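Local coordinates for SusD superfamily protein (Bacteroides fragilis NCTC 9343, PDB 3NQP) that is an outer-membrane protein of the SusD family and probably binds glycans at the cell surface for uptake into Bacteroides fragilis, at residues 283-288 against 307-312; 59-64 against 289-294; 215-220 against 455-460. All coordinates share one frame; numbering follows the deposited sequence. Where two conformers were deposited one is given.

Contact 1 (283-288 against 307-312)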
loop_
_atom_site.group_PDB
_atom_site.type_symbol
_atom_site.label_atom_id
_atom_site.label_comp_id
_atom_site.label_asym_id
_atom_site.label_seq_id
_atom_site.Cartn_x
_atom_site.Cartn_y
_atom_site.Cartn_z
ATOM N N PHE A 283 -14.438 7.388 1.524
ATOM C CA PHE A 283 -14.848 6.040 1.963
ATOM C C PHE A 283 -15.934 6.134 3.054
ATOM O O PHE A 283 -16.156 5.152 3.769
ATOM C CB PHE A 283 -13.683 5.244 2.574
ATOM C CG PHE A 283 -12.684 4.716 1.576
ATOM C CD1 PHE A 283 -11.824 5.562 0.915
ATOM C CD2 PHE A 283 -12.535 3.344 1.389
ATOM C CE1 PHE A 283 -10.884 5.033 0.008
ATOM C CE2 PHE A 283 -11.597 2.825 0.505
ATOM C CZ PHE A 283 -10.777 3.659 -0.168
ATOM N N THR A 284 -16.549 7.307 3.221
ATOM C CA THR A 284 -17.482 7.529 4.348
ATOM C C THR A 284 -18.959 7.634 3.918
ATOM O O THR A 284 -19.556 6.630 3.476
ATOM C CB THR A 284 -17.029 8.708 5.225
ATOM O OG1 THR A 284 -17.124 9.961 4.524
ATOM C CG2 THR A 284 -15.586 8.466 5.699
ATOM N N TYR A 285 -19.550 8.831 4.055
ATOM C CA TYR A 285 -20.892 9.074 3.605
ATOM C C TYR A 285 -21.047 10.618 3.442
ATOM O O TYR A 285 -20.235 11.425 3.956
ATOM C CB TYR A 285 -21.907 8.499 4.590
ATOM C CG TYR A 285 -21.615 8.969 5.988
ATOM C CD1 TYR A 285 -20.682 8.301 6.776
ATOM C CD2 TYR A 285 -22.222 10.098 6.504
ATOM C CE1 TYR A 285 -20.367 8.738 8.057
ATOM C CE2 TYR A 285 -21.911 10.543 7.824
ATOM C CZ TYR A 285 -20.979 9.869 8.571
ATOM O OH TYR A 285 -20.636 10.313 9.841
ATOM N N ASN A 286 -22.072 10.992 2.696
ATOM C CA ASN A 286 -22.397 12.369 2.391
ATOM C C ASN A 286 -23.559 12.807 3.291
ATOM O O ASN A 286 -24.699 12.478 3.017
ATOM C CB ASN A 286 -22.842 12.421 0.930
ATOM C CG ASN A 286 -22.936 13.832 0.369
ATOM O OD1 ASN A 286 -23.372 14.752 1.037
ATOM N ND2 ASN A 286 -22.535 13.991 -0.893
ATOM N N VAL A 287 -23.298 13.611 4.299
ATOM C CA VAL A 287 -24.391 14.060 5.197
ATOM C C VAL A 287 -25.408 14.943 4.459
ATOM O O VAL A 287 -26.611 14.847 4.679
ATOM C CB VAL A 287 -23.834 14.771 6.407
ATOM C CG1 VAL A 287 -24.942 15.541 7.159
ATOM C CG2 VAL A 287 -23.213 13.744 7.336
ATOM N N GLY A 288 -24.915 15.756 3.541
ATOM C CA GLY A 288 -25.752 16.636 2.746
ATOM C C GLY A 288 -26.852 15.947 1.944
ATOM O O GLY A 288 -28.005 16.389 1.946
ATOM N N LEU A 307 -19.774 9.479 12.458
ATOM C CA LEU A 307 -18.304 9.663 12.446
ATOM C C LEU A 307 -17.838 11.065 12.772
ATOM O O LEU A 307 -16.653 11.276 12.973
ATOM C CB LEU A 307 -17.707 9.250 11.115
ATOM C CG LEU A 307 -17.851 7.755 10.818
ATOM C CD1 LEU A 307 -17.091 7.412 9.537
ATOM C CD2 LEU A 307 -17.424 6.817 11.972
ATOM N N ASP A 308 -18.768 12.020 12.866
ATOM C CA ASP A 308 -18.400 13.430 13.013
ATOM C C ASP A 308 -17.505 13.871 11.850
ATOM O O ASP A 308 -16.342 14.285 12.006
ATOM C CB ASP A 308 -17.750 13.722 14.372
ATOM C CG ASP A 308 -17.766 15.220 14.722
ATOM O OD1 ASP A 308 -18.301 16.058 13.958
ATOM O OD2 ASP A 308 -17.226 15.558 15.781
ATOM N N ILE A 309 -18.087 13.809 10.672
ATOM C CA ILE A 309 -17.411 14.306 9.492
ATOM C C ILE A 309 -18.188 15.475 8.846
ATOM O O ILE A 309 -17.738 16.013 7.853
ATOM C CB ILE A 309 -17.181 13.177 8.468
ATOM C CG1 ILE A 309 -18.498 12.646 7.988
ATOM C CG2 ILE A 309 -16.244 12.039 9.055
ATOM C CD1 ILE A 309 -18.485 11.750 6.691
ATOM N N GLN A 310 -19.295 15.905 9.457
ATOM C CA GLN A 310 -20.128 16.976 8.911
ATOM C C GLN A 310 -20.392 16.693 7.428
ATOM O O GLN A 310 -20.660 15.543 7.086
ATOM C CB GLN A 310 -19.475 18.332 9.130
ATOM C CG GLN A 310 -18.972 18.592 10.529
ATOM C CD GLN A 310 -17.557 18.169 10.719
ATOM O OE1 GLN A 310 -16.682 18.489 9.898
ATOM N NE2 GLN A 310 -17.299 17.410 11.807
ATOM N N ASN A 311 -20.335 17.700 6.557
ATOM C CA ASN A 311 -20.565 17.478 5.155
ATOM C C ASN A 311 -19.302 17.310 4.326
ATOM O O ASN A 311 -19.316 17.630 3.135
ATOM C CB ASN A 311 -21.438 18.570 4.510
ATOM C CG ASN A 311 -22.083 18.087 3.216
ATOM O OD1 ASN A 311 -22.324 16.869 3.045
ATOM N ND2 ASN A 311 -22.315 19.001 2.289
ATOM N N THR A 312 -18.253 16.763 4.921
ATOM C CA THR A 312 -16.966 16.662 4.266
ATOM C C THR A 312 -16.795 15.383 3.461
ATOM O O THR A 312 -15.753 15.216 2.790
ATOM C CB THR A 312 -15.803 16.761 5.305
ATOM O OG1 THR A 312 -15.858 15.641 6.198
ATOM C CG2 THR A 312 -15.884 18.041 6.125
HETATM O O HOH W 1 -20.363 14.029 4.814
HETATM O O HOH W 2 -23.342 17.426 0.093
#

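Contact 2 (59-64 against 289-294). With EDO (1,2-ethanediol), chain D.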
loop_
_atom_site.group_PDB
_atom_site.type_symbol
_atom_site.label_atom_id
_atom_site.label_comp_id
_atom_site.label_asym_id
_atom_site.label_seq_id
_atom_site.Cartn_x
_atom_site.Cartn_y
_atom_site.Cartn_z
ATOM N N SER A 59 -22.951 3.031 -4.289
ATOM C CA SER A 59 -22.578 2.736 -2.927
ATOM C C SER A 59 -23.813 2.663 -2.057
ATOM O O SER A 59 -24.888 3.097 -2.450
ATOM C CB SER A 59 -21.615 3.757 -2.385
ATOM O OG SER A 59 -22.207 5.027 -2.309
ATOM N N SER A 60 -23.640 2.112 -0.860
ATOM C CA SER A 60 -24.700 2.151 0.164
ATOM C C SER A 60 -25.279 3.550 0.347
ATOM O O SER A 60 -26.470 3.707 0.656
ATOM C CB SER A 60 -24.151 1.619 1.490
ATOM O OG SER A 60 -23.865 0.235 1.357
ATOM N N ASP A 61 -24.432 4.570 0.253
ATOM C CA ASP A 61 -24.861 5.953 0.479
ATOM C C ASP A 61 -25.625 6.557 -0.716
ATOM O O ASP A 61 -26.204 7.668 -0.613
ATOM C CB ASP A 61 -23.667 6.833 0.802
ATOM C CG ASP A 61 -24.077 8.120 1.509
ATOM O OD1 ASP A 61 -24.854 8.026 2.471
ATOM O OD2 ASP A 61 -23.620 9.190 1.086
ATOM N N GLY A 62 -25.625 5.841 -1.839
ATOM C CA GLY A 62 -26.465 6.204 -2.976
ATOM C C GLY A 62 -25.732 6.729 -4.190
ATOM O O GLY A 62 -26.387 7.050 -5.164
HETATM N N MSE A 63 -24.388 6.751 -4.167
HETATM C CA MSE A 63 -23.617 7.425 -5.204
HETATM C C MSE A 63 -22.831 6.403 -6.029
HETATM O O MSE A 63 -22.299 5.456 -5.490
HETATM C CB MSE A 63 -22.672 8.425 -4.558
HETATM C CG MSE A 63 -21.812 9.183 -5.476
HETATM SE SE MSE A 63 -22.863 10.109 -6.903
HETATM C CE MSE A 63 -21.462 10.305 -8.134
ATOM N N GLY A 64 -22.767 6.602 -7.340
ATOM C CA GLY A 64 -21.948 5.751 -8.216
ATOM C C GLY A 64 -20.483 5.849 -7.803
ATOM O O GLY A 64 -19.941 6.952 -7.668
ATOM N N THR A 289 -26.498 14.891 1.231
ATOM C CA THR A 289 -27.393 14.330 0.223
ATOM C C THR A 289 -27.517 12.807 0.219
ATOM O O THR A 289 -28.323 12.250 -0.511
ATOM C CB THR A 289 -26.937 14.769 -1.178
ATOM O OG1 THR A 289 -25.624 14.236 -1.454
ATOM C CG2 THR A 289 -26.906 16.325 -1.296
ATOM N N GLY A 290 -26.718 12.126 1.030
ATOM C CA GLY A 290 -26.688 10.665 1.018
ATOM C C GLY A 290 -27.707 10.010 1.913
ATOM O O GLY A 290 -28.317 10.659 2.731
ATOM N N SER A 291 -27.837 8.703 1.795
ATOM C CA SER A 291 -28.899 7.968 2.460
ATOM C C SER A 291 -28.421 7.332 3.757
ATOM O O SER A 291 -29.255 7.002 4.603
ATOM C CB SER A 291 -29.470 6.866 1.538
ATOM O OG SER A 291 -28.408 6.048 1.046
ATOM N N THR A 292 -27.103 7.144 3.919
ATOM C CA THR A 292 -26.581 6.493 5.150
ATOM C C THR A 292 -27.101 7.171 6.430
ATOM O O THR A 292 -27.486 6.498 7.374
ATOM C CB THR A 292 -25.010 6.432 5.159
ATOM O OG1 THR A 292 -24.550 5.764 3.969
ATOM C CG2 THR A 292 -24.467 5.706 6.378
ATOM N N LYS A 293 -27.150 8.499 6.446
ATOM C CA LYS A 293 -27.570 9.257 7.647
ATOM C C LYS A 293 -28.929 8.869 8.176
ATOM O O LYS A 293 -29.185 9.067 9.369
ATOM C CB LYS A 293 -27.560 10.763 7.430
ATOM C CG LYS A 293 -28.413 11.255 6.243
ATOM C CD LYS A 293 -28.581 12.779 6.233
ATOM C CE LYS A 293 -29.452 13.270 5.033
ATOM N NZ LYS A 293 -28.796 13.155 3.648
ATOM N N ASN A 294 -29.793 8.343 7.318
ATOM C CA ASN A 294 -31.150 7.959 7.726
ATOM C C ASN A 294 -31.258 6.482 8.054
ATOM O O ASN A 294 -32.317 6.018 8.354
ATOM C CB ASN A 294 -32.171 8.336 6.646
ATOM C CG ASN A 294 -32.193 9.832 6.380
ATOM O OD1 ASN A 294 -32.175 10.636 7.306
ATOM N ND2 ASN A 294 -32.189 10.198 5.122
HETATM C C1 EDO D . -23.709 -1.465 -1.882
HETATM O O1 EDO D . -22.950 -2.621 -1.508
HETATM C C2 EDO D . -25.159 -1.526 -1.389
HETATM O O2 EDO D . -25.233 -1.640 0.053
HETATM O O HOH W 3 -25.394 9.921 4.357
#

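Contact 3 (215-220 against 455-460)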
loop_
_atom_site.group_PDB
_atom_site.type_symbol
_atom_site.label_atom_id
_atom_site.label_comp_id
_atom_site.label_asym_id
_atom_site.label_seq_id
_atom_site.Cartn_x
_atom_site.Cartn_y
_atom_site.Cartn_z
ATOM N N SER A 215 11.899 -13.040 -5.879
ATOM C CA SER A 215 12.019 -14.442 -5.500
ATOM C C SER A 215 10.890 -15.325 -6.078
ATOM O O SER A 215 11.126 -16.483 -6.424
ATOM C CB SER A 215 12.009 -14.609 -3.979
ATOM O OG SER A 215 13.134 -14.011 -3.349
ATOM N N LYS A 216 9.690 -14.755 -6.189
ATOM C CA LYS A 216 8.485 -15.493 -6.460
ATOM C C LYS A 216 7.768 -15.236 -7.789
ATOM O O LYS A 216 7.026 -16.099 -8.266
ATOM C CB LYS A 216 7.492 -15.256 -5.300
ATOM C CG LYS A 216 7.964 -15.936 -4.035
ATOM C CD LYS A 216 6.980 -15.671 -2.843
ATOM C CE LYS A 216 5.664 -16.377 -2.987
ATOM N NZ LYS A 216 5.004 -16.424 -1.606
ATOM N N VAL A 217 7.984 -14.068 -8.373
ATOM C CA VAL A 217 7.229 -13.612 -9.548
ATOM C C VAL A 217 8.147 -13.429 -10.758
ATOM O O VAL A 217 9.136 -12.729 -10.683
ATOM C CB VAL A 217 6.514 -12.264 -9.271
ATOM C CG1 VAL A 217 5.527 -11.885 -10.422
ATOM C CG2 VAL A 217 5.747 -12.362 -7.961
ATOM N N THR A 218 7.777 -14.079 -11.848
ATOM C CA THR A 218 8.340 -13.842 -13.181
ATOM C C THR A 218 7.541 -12.751 -13.896
ATOM O O THR A 218 6.299 -12.830 -13.997
ATOM C CB THR A 218 8.332 -15.138 -14.018
ATOM O OG1 THR A 218 9.219 -16.092 -13.426
ATOM C CG2 THR A 218 8.769 -14.866 -15.450
ATOM N N THR A 219 8.219 -11.696 -14.329
ATOM C CA THR A 219 7.612 -10.713 -15.243
ATOM C C THR A 219 8.474 -10.629 -16.483
ATOM O O THR A 219 9.648 -10.295 -16.392
ATOM C CB THR A 219 7.484 -9.321 -14.582
ATOM O OG1 THR A 219 6.795 -9.477 -13.343
ATOM C CG2 THR A 219 6.665 -8.310 -15.469
ATOM N N GLY A 220 7.892 -10.940 -17.634
ATOM C CA GLY A 220 8.643 -11.012 -18.896
ATOM C C GLY A 220 9.940 -11.776 -18.766
ATOM O O GLY A 220 9.921 -12.945 -18.409
ATOM N N ASP A 455 -0.305 -8.607 -3.038
ATOM C CA ASP A 455 -0.400 -9.944 -2.424
ATOM C C ASP A 455 -0.973 -10.996 -3.391
ATOM O O ASP A 455 -0.461 -12.118 -3.423
ATOM C CB ASP A 455 -1.240 -9.878 -1.146
ATOM C CG ASP A 455 -0.592 -9.026 -0.055
ATOM O OD1 ASP A 455 0.622 -8.761 -0.102
ATOM O OD2 ASP A 455 -1.319 -8.584 0.868
ATOM N N LEU A 456 -2.004 -10.609 -4.175
ATOM C CA LEU A 456 -2.618 -11.496 -5.158
ATOM C C LEU A 456 -1.705 -11.800 -6.322
ATOM O O LEU A 456 -1.725 -12.927 -6.849
ATOM C CB LEU A 456 -3.927 -10.926 -5.697
ATOM C CG LEU A 456 -5.054 -10.829 -4.653
ATOM C CD1 LEU A 456 -6.172 -9.905 -5.249
ATOM C CD2 LEU A 456 -5.625 -12.228 -4.288
ATOM N N ARG A 457 -0.905 -10.823 -6.737
ATOM C CA ARG A 457 0.086 -11.058 -7.797
ATOM C C ARG A 457 1.215 -11.988 -7.321
ATOM O O ARG A 457 1.722 -12.790 -8.086
ATOM C CB ARG A 457 0.754 -9.739 -8.241
ATOM C CG ARG A 457 -0.124 -8.801 -9.064
ATOM C CD ARG A 457 -0.228 -9.118 -10.527
ATOM N NE ARG A 457 1.049 -9.474 -11.176
ATOM C CZ ARG A 457 2.000 -8.634 -11.542
ATOM N NH1 ARG A 457 1.881 -7.355 -11.336
ATOM N NH2 ARG A 457 3.090 -9.091 -12.115
ATOM N N ARG A 458 1.574 -11.881 -6.048
ATOM C CA ARG A 458 2.829 -12.405 -5.545
ATOM C C ARG A 458 2.691 -13.736 -4.860
ATOM O O ARG A 458 3.487 -14.636 -5.095
ATOM C CB ARG A 458 3.456 -11.402 -4.581
ATOM C CG ARG A 458 4.919 -11.673 -4.162
ATOM C CD ARG A 458 5.339 -10.789 -2.974
ATOM N NE ARG A 458 4.499 -11.037 -1.828
ATOM C CZ ARG A 458 3.499 -10.252 -1.391
ATOM N NH1 ARG A 458 3.194 -9.070 -1.961
ATOM N NH2 ARG A 458 2.769 -10.671 -0.382
HETATM N N MSE A 459 1.658 -13.869 -4.027
HETATM C CA MSE A 459 1.464 -15.103 -3.286
HETATM C C MSE A 459 0.930 -16.179 -4.229
HETATM O O MSE A 459 0.286 -15.903 -5.247
HETATM C CB MSE A 459 0.537 -14.881 -2.072
HETATM C CG MSE A 459 1.081 -13.803 -1.146
HETATM SE SE MSE A 459 0.075 -13.570 0.451
HETATM C CE MSE A 459 0.928 -14.911 1.523
ATOM N N THR A 460 1.270 -17.416 -3.895
ATOM C CA THR A 460 0.994 -18.570 -4.735
ATOM C C THR A 460 0.246 -19.655 -3.953
ATOM O O THR A 460 0.369 -19.758 -2.719
ATOM C CB THR A 460 2.297 -19.172 -5.298
ATOM O OG1 THR A 460 3.162 -19.580 -4.226
ATOM C CG2 THR A 460 3.066 -18.162 -6.211
HETATM O O HOH W 4 3.819 -11.424 -13.464
HETATM O O HOH W 5 5.414 -7.104 -12.592
#

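Contact 1 (283-288 against 307-312)
Ile309 sets its CD1 methyl on one face of the Tyr285 ring, where a type II' beta turn from Ile309 to Thr312 folds back against the irregular segment 283-288. Both pieces belong to the long irregular excursion of this SusD-family protein between strand 265-269 and helix 321-325. Tyr285 can be followed outward. Its CB packs on Asp61, and CG is held between the backbone N and the carbonyl carbon (chi1 51°), which swings the ring under the turn. The methyl lies 3.7 Å from the ring centroid, a CH-pi contact almost on the ring normal. At the edge, CE1 meets Leu307 CD1 at 3.8 Å, with Leu307 CG in the ring plane. At the tip, Tyr285 OH accepts a hydrogen bond from Leu307 N (2.9 Å) and is also hydrogen-bonded to Asp305, whose carboxylate takes Ile309 N and Gln310 N as well; tyrosine and turn thus share one anchor. The same Ile309 CD1 comes tip to tip with Thr284 OG1 at a tight 3.1 Å, while that hydroxyl has its polar partner in the carbonyl of Gly281. Further along, a water bridges the two segments: it donates to Tyr285 O and Gln310 O and accepts from Val287 N. Beside it, Val287 CG2 presses on Gln310 O at 3.1 Å. The far end is closed by Asn286 and Asn311, their amide planes 46° apart. Asn286 OD1, also hydrogen-bonded to Thr289 N, and Asn311 OD1 are both acceptors and do not bond; a second water donates to Asn286 OD1 and accepts from Asn311 ND2. Asn311 OD1 itself takes Gly288 N at 2.9 Å, the donor standing 57° out of the carbonyl plane.

Contact 2 (59-64 against 289-294)
Asp61 meets Ser291 and Thr292 where a type I beta turn, Ser59 to Gly62, lies against the entry to the short 3-10 segment 292-294. One bond is purely backbone: Ser291 N gives its hydrogen to Asp61 O at 3.1 Å. Two further bonds run to the carboxylate. With CG anti to the backbone N (chi1 -160°), Asp61 extends across the Thr292 side chain at about a right angle. Its OD1 accepts from Thr292 OG1 at 2.7 Å, on the anti side but 30° out of the carboxylate plane, and from Thr292 N at 2.8 Å, nearly in line with its own C-O bond. A water adds a third donor to OD1 and in turn accepts from Lys293 N, so the carboxylate reaches two successive amides of the 3-10 segment. Its other oxygen, OD2, lies 3.4 Å from Gly290 CA and accepts Asn286 N. Among the hydroxyls, Ser291 OG sits near the carbonyls of Ser60 and Asp61 and is hydrogen-bonded to Arg295, whereas Ser60 OG binds Glu318 and takes a bond from 1,2-ethanediol O2 at 2.7 Å. The diol probably comes from the crystallisation liquor. Lys293 NZ curls back to Gly290 O, in the carbonyl plane and on a lone pair, at 2.7 Å. In the fold, the turn belongs to the connection between helices 39-48 and 68-71, and 289-294 to that between strand 265-269 and helix 321-325; a weak bond from Ser60 OG to Tyr354 O adds strand 351-358 at the border.

Contact 3 (215-220 against 455-460)
A bend at chi3 (70°) turns the otherwise extended Lys216 chain across the end of helix 452-458, and in Val217 a chi1 of -171° sends CG1 toward Arg457 while CG2 faces Arg458. Lys216 CE comes to rest 3.5 Å from Arg458 O. Val217 CG2 packs on Arg458 CA at 3.8 Å and on Arg458 CG at 3.9 Å, its side chain crossing the arginine's at about a right angle. Its other methyl, CG1, lies 4.1 Å from Arg457 NH2, approaching the guanidinium obliquely. Two helix ends are joined in this way: helix 200-216 stops just before Val217 and helix 452-458 just before Met459, within the mainly helical, TPR-related architecture of the SusD family. Polar links between the segments run through two waters at the edge of the Arg457 guanidinium, both in its plane. One accepts from Arg457 NH2 at 2.8 Å and donates to Thr218 O; the other accepts from the same nitrogen and is bonded to Thr219 OG1. The two basic tips beyond the valine are managed by acids from other helices. Lys216 NZ forms salt bridges with Glu435 and with Glu391 OE2, and Glu391 OE1 takes Arg458 NH2, which probably offsets the like charges of Lys216 NZ and Arg458 NE, 5.4 Å apart. Arg458 also grips Asp455 one turn back in its own helix, end-on, NH1 and NH2 both reaching OD1; the NH2 bond is 2.9 Å long, and Lys442 forms a salt bridge with that same oxygen.

Overall arrangement
Contacts 1 and 2 adjoin, their centres about 10 Å apart, and share the loop between strand 265-269 and helix 321-325: segment 289-294 follows 283-288 directly. Asp61 and Lys293 of contact 2 touch Asn286 and Val287 of contact 1, linking an early loop of the chain to this later excursion. Contact 3 joins helix ends on the other side of the chain's centre from contact 1, about 38 Å from either centre. Along the sequence the order is 59-64, 215-220, 283-294, 307-312 and 455-460, so contact 3 brackets contact 1 and crosses contact 2. Distant parts of the sequence are thereby tied together both in the helical body and in the loop-rich region.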